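Local coordinates for protein possible metal-dependent hydrolase (Veillonella parvula, PDB 3RPC) that is a possible metal-dependent hydrolase of the metallo-beta-lactamase superfamily, binding two zinc ions at what is probably its active site, at residues 163-168 with 186-191; 222-227 with 251-256; 169-174 with 203-208. All blocks are in the same frame, centred on the assembly; numbering follows the deposited sequence.

Contact 1: 163-168 with 186-191; sequences VYLVGD and VIIMNT. With ZN (zinc ion), chain E; ZN (zinc ion), chain F.
Tyr164 O accepts a hydrogen bond from Ile188 N in the closely packed part of two parallel strands, 163-165 and 186-190. Tyr164 N donates to Val186 O at 2.8 Å, while Val166 N reaches Ile188 O at 3.0 Å, almost straight (172°). On the face carrying Val163, Leu165 and Ile188, the CD1 end of Ile188 meets Val163 CG1 at 3.8 Å and its CG2 branch meets Leu165 CD1. On the other face Val166 CG2 does double duty: it touches Ile187 CG2 at 3.7 Å and sits over the centre of the Tyr164 ring. This branch lies anti to the Val166 carbonyl carbon, which lets it fold back over the ring.

Beyond Val166 the strands part, and the looser end is buried too, with ordered water in place of direct backbone bonds. Water 2 links Gly167 N to Ile188 O, which thus accepts twice; water 1 joins Gly167 O to Asn190 N. Past them Asn190 ND2 gives a weak bond (127°) to Asp168 OD1 at 2.8 Å, amide and carboxylate planes nearly perpendicular. The other oxygen, Asp168 OD2, bridges the zinc ions, at 2.4 Å from that of chain E and 2.1 Å from that of chain F. A right-handed beta-alpha-beta crossover through helix 173-182, with a bridging aspartate in the loop that follows its first strand, is characteristic of the metallo-beta-lactamase fold and its dinuclear zinc site.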
loop_
_atom_site.group_PDB
_atom_site.type_symbol
_atom_site.label_atom_id
_atom_site.label_comp_id
_atom_site.label_asym_id
_atom_site.label_seq_id
_atom_site.Cartn_x
_atom_site.Cartn_y
_atom_site.Cartn_z
ATOM N N VAL A 163 5.944 -17.249 -7.551
ATOM C CA VAL A 163 7.095 -16.359 -7.593
ATOM C C VAL A 163 6.707 -14.968 -7.105
ATOM O O VAL A 163 5.749 -14.375 -7.602
ATOM C CB VAL A 163 7.649 -16.251 -9.027
ATOM C CG1 VAL A 163 8.838 -15.310 -9.074
ATOM C CG2 VAL A 163 8.023 -17.633 -9.554
ATOM N N TYR A 164 7.463 -14.446 -6.136
ATOM C CA TYR A 164 7.222 -13.106 -5.603
ATOM C C TYR A 164 8.340 -12.190 -6.071
ATOM O O TYR A 164 9.471 -12.287 -5.590
ATOM C CB TYR A 164 7.177 -13.148 -4.067
ATOM C CG TYR A 164 6.883 -11.836 -3.360
ATOM C CD1 TYR A 164 6.350 -10.733 -4.033
ATOM C CD2 TYR A 164 7.148 -11.703 -2.001
ATOM C CE1 TYR A 164 6.078 -9.535 -3.353
ATOM C CE2 TYR A 164 6.893 -10.531 -1.334
ATOM C CZ TYR A 164 6.369 -9.448 -2.001
ATOM O OH TYR A 164 6.124 -8.286 -1.286
ATOM N N LEU A 165 8.032 -11.325 -7.034
ATOM C CA LEU A 165 8.931 -10.260 -7.453
ATOM C C LEU A 165 8.664 -9.100 -6.504
ATOM O O LEU A 165 7.665 -8.399 -6.616
ATOM C CB LEU A 165 8.614 -9.869 -8.898
ATOM C CG LEU A 165 9.417 -8.741 -9.527
ATOM C CD1 LEU A 165 10.818 -9.207 -9.888
ATOM C CD2 LEU A 165 8.684 -8.257 -10.783
ATOM N N VAL A 166 9.546 -8.911 -5.531
ATOM C CA VAL A 166 9.226 -8.004 -4.429
ATOM C C VAL A 166 9.182 -6.535 -4.863
ATOM O O VAL A 166 8.333 -5.755 -4.397
ATOM C CB VAL A 166 10.221 -8.178 -3.278
ATOM C CG1 VAL A 166 9.866 -7.236 -2.114
ATOM C CG2 VAL A 166 10.211 -9.627 -2.806
ATOM N N GLY A 167 10.103 -6.161 -5.749
ATOM C CA GLY A 167 10.147 -4.812 -6.288
ATOM C C GLY A 167 10.956 -3.821 -5.468
ATOM O O GLY A 167 11.587 -4.175 -4.469
ATOM N N ASP A 168 10.941 -2.565 -5.906
ATOM C CA ASP A 168 11.663 -1.494 -5.223
ATOM C C ASP A 168 10.887 -1.003 -4.001
ATOM O O ASP A 168 10.170 -0.003 -4.062
ATOM C CB ASP A 168 11.943 -0.335 -6.190
ATOM C CG ASP A 168 13.243 -0.509 -6.976
ATOM O OD1 ASP A 168 13.787 -1.627 -7.016
ATOM O OD2 ASP A 168 13.724 0.490 -7.552
ATOM N N VAL A 186 9.442 -18.886 -4.530
ATOM C CA VAL A 186 10.616 -18.205 -5.082
ATOM C C VAL A 186 10.445 -16.721 -4.816
ATOM O O VAL A 186 9.373 -16.171 -5.079
ATOM C CB VAL A 186 10.739 -18.438 -6.604
ATOM C CG1 VAL A 186 11.944 -17.674 -7.185
ATOM C CG2 VAL A 186 10.850 -19.924 -6.899
ATOM N N ILE A 187 11.476 -16.077 -4.278
ATOM C CA ILE A 187 11.369 -14.675 -3.894
ATOM C C ILE A 187 12.526 -13.888 -4.488
ATOM O O ILE A 187 13.681 -14.109 -4.123
ATOM C CB ILE A 187 11.353 -14.536 -2.354
ATOM C CG1 ILE A 187 10.208 -15.385 -1.779
ATOM C CG2 ILE A 187 11.238 -13.066 -1.934
ATOM C CD1 ILE A 187 10.202 -15.456 -0.243
ATOM N N ILE A 188 12.214 -12.990 -5.419
ATOM C CA ILE A 188 13.228 -12.208 -6.115
ATOM C C ILE A 188 13.264 -10.826 -5.464
ATOM O O ILE A 188 12.270 -10.096 -5.503
ATOM C CB ILE A 188 12.898 -12.090 -7.620
ATOM C CG1 ILE A 188 12.801 -13.480 -8.250
ATOM C CG2 ILE A 188 13.948 -11.264 -8.336
ATOM C CD1 ILE A 188 12.167 -13.474 -9.636
HETATM N N MSE A 189 14.403 -10.489 -4.855
HETATM C CA MSE A 189 14.543 -9.297 -4.018
HETATM C C MSE A 189 15.571 -8.325 -4.571
HETATM O O MSE A 189 16.631 -8.745 -5.044
HETATM C CB MSE A 189 15.026 -9.699 -2.622
HETATM C CG MSE A 189 14.240 -10.801 -1.946
HETATM SE SE MSE A 189 15.105 -11.261 -0.252
HETATM C CE MSE A 189 14.979 -9.538 0.666
ATOM N N ASN A 190 15.260 -7.037 -4.506
ATOM C CA ASN A 190 16.183 -5.983 -4.909
ATOM C C ASN A 190 17.003 -5.552 -3.698
ATOM O O ASN A 190 16.511 -4.820 -2.835
ATOM C CB ASN A 190 15.399 -4.808 -5.492
ATOM C CG ASN A 190 14.763 -5.157 -6.830
ATOM O OD1 ASN A 190 15.184 -6.118 -7.487
ATOM N ND2 ASN A 190 13.760 -4.386 -7.248
ATOM N N THR A 191 18.246 -6.019 -3.633
ATOM C CA THR A 191 19.017 -5.935 -2.391
ATOM C C THR A 191 20.264 -5.066 -2.490
ATOM O O THR A 191 21.166 -5.174 -1.652
ATOM C CB THR A 191 19.424 -7.339 -1.889
ATOM O OG1 THR A 191 20.301 -7.967 -2.841
ATOM C CG2 THR A 191 18.203 -8.210 -1.695
HETATM ZN ZN ZN E . 12.996 2.636 -8.297
HETATM ZN ZN ZN F . 15.508 0.486 -8.735
HETATM O O HOH W 1 12.952 -6.184 -3.151
HETATM O O HOH W 2 12.233 -7.669 -6.813
HETATM O O HOH W 3 14.805 2.639 -9.157
HETATM O O HOH W 4 16.684 1.729 -6.827
#

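Contact 2: 222-227 with 251-256; sequences IIAVHM and SHVAVP. With ZN (zinc ion), chain F.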
loop_
_atom_site.group_PDB
_atom_site.type_symbol
_atom_site.label_atom_id
_atom_site.label_comp_id
_atom_site.label_asym_id
_atom_site.label_seq_id
_atom_site.Cartn_x
_atom_site.Cartn_y
_atom_site.Cartn_z
ATOM N N ILE A 222 15.400 -17.880 -2.433
ATOM C CA ILE A 222 15.568 -16.444 -2.534
ATOM C C ILE A 222 16.586 -16.105 -3.621
ATOM O O ILE A 222 17.614 -16.771 -3.744
ATOM C CB ILE A 222 15.983 -15.870 -1.181
ATOM C CG1 ILE A 222 14.827 -16.072 -0.193
ATOM C CG2 ILE A 222 16.367 -14.417 -1.321
ATOM C CD1 ILE A 222 15.235 -16.105 1.258
ATOM N N ILE A 223 16.279 -15.089 -4.421
ATOM C CA ILE A 223 17.167 -14.658 -5.494
ATOM C C ILE A 223 17.409 -13.171 -5.312
ATOM O O ILE A 223 16.467 -12.381 -5.399
ATOM C CB ILE A 223 16.536 -14.926 -6.888
ATOM C CG1 ILE A 223 16.257 -16.424 -7.056
ATOM C CG2 ILE A 223 17.460 -14.432 -7.999
ATOM C CD1 ILE A 223 15.510 -16.802 -8.350
ATOM N N ALA A 224 18.658 -12.792 -5.036
ATOM C CA ALA A 224 19.010 -11.398 -4.786
ATOM C C ALA A 224 19.567 -10.720 -6.033
ATOM O O ALA A 224 20.528 -11.210 -6.643
ATOM C CB ALA A 224 20.014 -11.300 -3.631
ATOM N N VAL A 225 18.964 -9.594 -6.398
ATOM C CA VAL A 225 19.339 -8.861 -7.606
ATOM C C VAL A 225 19.403 -7.349 -7.346
ATOM O O VAL A 225 19.469 -6.927 -6.188
ATOM C CB VAL A 225 18.378 -9.181 -8.782
ATOM C CG1 VAL A 225 18.426 -10.676 -9.108
ATOM C CG2 VAL A 225 16.950 -8.745 -8.460
ATOM N N HIS A 226 19.389 -6.545 -8.409
ATOM C CA HIS A 226 19.450 -5.078 -8.311
ATOM C C HIS A 226 20.812 -4.605 -7.788
ATOM O O HIS A 226 20.905 -3.659 -7.007
ATOM C CB HIS A 226 18.287 -4.531 -7.451
ATOM C CG HIS A 226 17.911 -3.110 -7.758
ATOM N ND1 HIS A 226 18.795 -2.061 -7.630
ATOM C CD2 HIS A 226 16.739 -2.562 -8.168
ATOM C CE1 HIS A 226 18.192 -0.932 -7.958
ATOM N NE2 HIS A 226 16.942 -1.208 -8.288
HETATM N N MSE A 227 21.878 -5.249 -8.259
HETATM C CA MSE A 227 23.219 -4.920 -7.791
HETATM C C MSE A 227 24.228 -4.700 -8.914
HETATM O O MSE A 227 24.009 -5.108 -10.060
HETATM C CB MSE A 227 23.728 -6.020 -6.860
HETATM C CG MSE A 227 22.964 -6.044 -5.540
HETATM SE SE MSE A 227 23.422 -7.512 -4.345
HETATM C CE MSE A 227 22.431 -8.924 -5.240
ATOM N N SER A 251 22.470 -21.789 1.158
ATOM C CA SER A 251 21.554 -22.729 0.513
ATOM C C SER A 251 20.190 -22.098 0.235
ATOM O O SER A 251 19.408 -22.617 -0.570
ATOM C CB SER A 251 21.370 -23.988 1.357
ATOM O OG SER A 251 22.571 -24.738 1.420
ATOM N N HIS A 252 19.905 -20.986 0.910
ATOM C CA HIS A 252 18.617 -20.301 0.794
ATOM C C HIS A 252 18.633 -19.151 -0.203
ATOM O O HIS A 252 17.586 -18.769 -0.717
ATOM C CB HIS A 252 18.194 -19.721 2.150
ATOM C CG HIS A 252 17.993 -20.745 3.214
ATOM N ND1 HIS A 252 16.743 -21.164 3.622
ATOM C CD2 HIS A 252 18.885 -21.415 3.983
ATOM C CE1 HIS A 252 16.877 -22.057 4.588
ATOM N NE2 HIS A 252 18.167 -22.228 4.825
ATOM N N VAL A 253 19.812 -18.581 -0.440
ATOM C CA VAL A 253 19.929 -17.327 -1.182
ATOM C C VAL A 253 20.873 -17.441 -2.372
ATOM O O VAL A 253 22.071 -17.708 -2.204
ATOM C CB VAL A 253 20.461 -16.192 -0.287
ATOM C CG1 VAL A 253 20.509 -14.875 -1.076
ATOM C CG2 VAL A 253 19.588 -16.048 0.966
ATOM N N ALA A 254 20.327 -17.231 -3.569
ATOM C CA ALA A 254 21.128 -17.199 -4.790
ATOM C C ALA A 254 21.484 -15.757 -5.125
ATOM O O ALA A 254 20.680 -14.841 -4.920
ATOM C CB ALA A 254 20.366 -17.829 -5.938
ATOM N N VAL A 255 22.694 -15.563 -5.636
ATOM C CA VAL A 255 23.140 -14.259 -6.114
ATOM C C VAL A 255 23.599 -14.446 -7.557
ATOM O O VAL A 255 24.789 -14.631 -7.821
ATOM C CB VAL A 255 24.296 -13.706 -5.260
ATOM C CG1 VAL A 255 24.648 -12.291 -5.687
ATOM C CG2 VAL A 255 23.929 -13.748 -3.774
ATOM N N PRO A 256 22.649 -14.431 -8.500
ATOM C CA PRO A 256 23.041 -14.779 -9.873
ATOM C C PRO A 256 23.899 -13.715 -10.537
ATOM O O PRO A 256 23.729 -12.523 -10.289
ATOM C CB PRO A 256 21.698 -14.888 -10.602
ATOM C CG PRO A 256 20.786 -13.961 -9.811
ATOM C CD PRO A 256 21.202 -14.195 -8.377
HETATM ZN ZN ZN F . 15.508 0.486 -8.735
HETATM O O HOH W 5 22.489 -10.704 -8.528
HETATM O O HOH W 3 14.805 2.639 -9.157
HETATM O O HOH W 4 16.684 1.729 -6.827
#
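The Pro256 ring turns its CG-CD side to strand 221-225: Ile223 CG2 lies 3.8 Å from Pro256 CD, the two side chains roughly at right angles, and Val225 CG1 approaches Pro256 CG from further along the strand. The same CD atom rests against Ala224 O. The imidazole of His226 is turned away from 251-256; its NE2 binds the zinc ion of chain F at 2.3 Å, and its ring meets that of His77, a fellow ligand, at about 45°. His252 takes part through its backbone, its ring leading away toward the side of helix 207-216.

Between these ends the strands run parallel. Ile222 N donates to His252 O, Ala254 N to Ile222 O at 2.8 Å, and Ala224 N to Ala254 O at 2.9 Å, the last two nearly straight at 178°. Ile222 and Val253 share one face, Ile222 CG2 touching Val253 CG1 at 4.2 Å, with helices 207-216 and 237-246 covering them. After Ala254 direct pairing stops: water 5 donates to both Ala224 O and Pro256 O, 2.8 Å from each. Proline has no N-H, and its ring CD occupies the place beside Ala224 O. Further on, Met227, a selenomethionine bent at chi3 (-78°), brings CE to 4.1 Å from Val255 CG1.

Backbone bonds and aliphatic contacts thus hold 253-254 as the last strand of its sheet within this chain. With no side-chain polar bond between the segments, His226, just past the partner strand's end, supplies a zinc ligand without any direct contact with 251-256.

Contact 3: 169-174 with 203-208; sequences TVWTSD and IIMGTK
Met205, a selenomethionine, pushes its side chain against Thr169, Val170 and Trp171, joining two loops of the metallo-beta-lactamase fold that each run into a helix, 173-182 and 207-216. The contact is mostly van der Waals in kind. Met205 CE ends 3.8 Å from Trp171 CA and 3.9 Å from Trp171 CE3, approaching the indole at a slant. Its chain is extended beyond CG (chi3 177°), which carries the methyl across to the other loop. Val170 adds a smaller patch: its CG1 branch packs on the backbone of the second loop, 3.7 Å from Ile204 O. The side chain of Ile204 leaves its backbone away from 169-174 and packs on Asp168, His132 and His226 at the zinc site.

Polar bonds stay within the first loop or lead elsewhere. Thr169 OG1 donates to Val170 O at 2.8 Å, in the carbonyl plane and on a lone pair, and also binds Ser131 N. Thr172 is the N-cap of helix 173-182, its OG1 accepting Asp174 N at 3.1 Å. Gly206 holds the equivalent position before helix 207-216.

Aromatic and electrostatic contacts centre on Trp171. Its NE1 bonds to Glu176 OE2, its ring makes a cation-pi contact with Arg212, and it also packs on Val135 of the second subunit, so this loop belongs partly to the dimer interface. Thr169 O is buried here without a polar partner in the model, and Met205 CG lies 3.4 Å from it.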
loop_
_atom_site.group_PDB
_atom_site.type_symbol
_atom_site.label_atom_id
_atom_site.label_comp_id
_atom_site.label_asym_id
_atom_site.label_seq_id
_atom_site.Cartn_x
_atom_site.Cartn_y
_atom_site.Cartn_z
ATOM N N THR A 169 11.024 -1.739 -2.903
ATOM C CA THR A 169 10.374 -1.389 -1.646
ATOM C C THR A 169 11.308 -1.730 -0.505
ATOM O O THR A 169 12.146 -2.628 -0.614
ATOM C CB THR A 169 9.037 -2.139 -1.484
ATOM O OG1 THR A 169 8.419 -1.786 -0.233
ATOM C CG2 THR A 169 9.236 -3.653 -1.562
ATOM N N VAL A 170 11.173 -0.986 0.581
ATOM C CA VAL A 170 11.766 -1.394 1.850
ATOM C C VAL A 170 10.832 -2.405 2.524
ATOM O O VAL A 170 9.742 -2.684 2.028
ATOM C CB VAL A 170 12.022 -0.188 2.770
ATOM C CG1 VAL A 170 12.906 0.836 2.079
ATOM C CG2 VAL A 170 10.702 0.466 3.242
ATOM N N TRP A 171 11.251 -2.974 3.645
ATOM C CA TRP A 171 10.414 -3.968 4.311
ATOM C C TRP A 171 9.248 -3.293 5.027
ATOM O O TRP A 171 9.446 -2.607 6.020
ATOM C CB TRP A 171 11.236 -4.773 5.313
ATOM C CG TRP A 171 10.545 -6.013 5.746
ATOM C CD1 TRP A 171 9.464 -6.101 6.576
ATOM C CD2 TRP A 171 10.887 -7.350 5.383
ATOM N NE1 TRP A 171 9.099 -7.422 6.733
ATOM C CE2 TRP A 171 9.968 -8.208 6.020
ATOM C CE3 TRP A 171 11.891 -7.909 4.588
ATOM C CZ2 TRP A 171 10.018 -9.594 5.882
ATOM C CZ3 TRP A 171 11.942 -9.287 4.450
ATOM C CH2 TRP A 171 11.008 -10.114 5.090
ATOM N N THR A 172 8.039 -3.478 4.510
ATOM C CA THR A 172 6.838 -2.915 5.128
ATOM C C THR A 172 5.813 -4.021 5.353
ATOM O O THR A 172 6.042 -5.181 5.004
ATOM C CB THR A 172 6.170 -1.874 4.222
ATOM O OG1 THR A 172 5.608 -2.536 3.079
ATOM C CG2 THR A 172 7.158 -0.807 3.767
ATOM N N SER A 173 4.660 -3.668 5.919
ATOM C CA SER A 173 3.604 -4.649 6.097
ATOM C C SER A 173 3.067 -5.179 4.771
ATOM O O SER A 173 2.460 -6.248 4.729
ATOM C CB SER A 173 2.464 -4.068 6.934
ATOM O OG SER A 173 2.918 -3.782 8.248
ATOM N N ASP A 174 3.280 -4.438 3.686
ATOM C CA ASP A 174 2.828 -4.928 2.384
ATOM C C ASP A 174 3.602 -6.185 1.999
ATOM O O ASP A 174 3.059 -7.089 1.355
ATOM C CB ASP A 174 2.972 -3.851 1.310
ATOM C CG ASP A 174 1.854 -2.812 1.374
ATOM O OD1 ASP A 174 0.730 -3.174 1.772
ATOM O OD2 ASP A 174 2.097 -1.645 1.013
ATOM N N ILE A 203 16.321 3.297 -0.017
ATOM C CA ILE A 203 15.050 3.266 -0.732
ATOM C C ILE A 203 14.640 1.867 -1.181
ATOM O O ILE A 203 13.533 1.686 -1.684
ATOM C CB ILE A 203 15.067 4.195 -1.953
ATOM C CG1 ILE A 203 16.197 3.789 -2.912
ATOM C CG2 ILE A 203 15.206 5.650 -1.500
ATOM C CD1 ILE A 203 16.202 4.560 -4.239
ATOM N N ILE A 204 15.535 0.888 -1.053
ATOM C CA ILE A 204 15.185 -0.498 -1.343
ATOM C C ILE A 204 15.726 -1.376 -0.222
ATOM O O ILE A 204 15.991 -0.886 0.875
ATOM C CB ILE A 204 15.678 -0.983 -2.740
ATOM C CG1 ILE A 204 17.194 -0.830 -2.897
ATOM C CG2 ILE A 204 14.973 -0.198 -3.854
ATOM C CD1 ILE A 204 17.759 -1.440 -4.208
HETATM N N MSE A 205 15.860 -2.666 -0.481
HETATM C CA MSE A 205 16.342 -3.605 0.533
HETATM C C MSE A 205 17.858 -3.832 0.491
HETATM O O MSE A 205 18.546 -3.378 -0.428
HETATM C CB MSE A 205 15.602 -4.936 0.392
HETATM C CG MSE A 205 14.164 -4.858 0.878
HETATM SE SE MSE A 205 13.142 -6.414 0.360
HETATM C CE MSE A 205 11.487 -5.953 1.258
ATOM N N GLY A 206 18.368 -4.506 1.521
ATOM C CA GLY A 206 19.764 -4.898 1.600
ATOM C C GLY A 206 19.916 -6.201 2.367
ATOM O O GLY A 206 18.982 -7.005 2.446
ATOM N N THR A 207 21.092 -6.414 2.952
ATOM C CA THR A 207 21.374 -7.677 3.621
ATOM C C THR A 207 20.452 -7.955 4.816
ATOM O O THR A 207 20.072 -9.105 5.041
ATOM C CB THR A 207 22.842 -7.779 4.063
ATOM O OG1 THR A 207 23.202 -6.595 4.787
ATOM C CG2 THR A 207 23.754 -7.938 2.845
ATOM N N LYS A 208 20.077 -6.914 5.565
ATOM C CA LYS A 208 19.175 -7.134 6.698
ATOM C C LYS A 208 17.897 -7.833 6.246
ATOM O O LYS A 208 17.389 -8.746 6.911
ATOM C CB LYS A 208 18.831 -5.816 7.381
ATOM C CG LYS A 208 18.097 -5.972 8.692
ATOM C CD LYS A 208 17.958 -4.627 9.403
ATOM C CE LYS A 208 19.283 -3.869 9.449
ATOM N NZ LYS A 208 20.279 -4.472 10.380
#

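Contacts 1 and 2 are successive parallel pairs of one sheet, joined where strand 186-190 neighbours 221-225 through the probable bonds from Ile223 N to Ile187 O and Val225 N to Met189 O. Contact 1 is the more central and wholly buried; contact 2, also largely buried, lies at the sheet's margin within this chain, and contact 3 is partly buried, with Trp171 reaching the second subunit. The first two rest on backbone hydrogen bonds, the third on side-chain packing between loops. Each has a residue at or beside the zinc site: Asp168 and His226 bind the zinc ion of chain F, while Ile204 only packs on both. Contact 3 also meets contact 1 through Met189 and Met205.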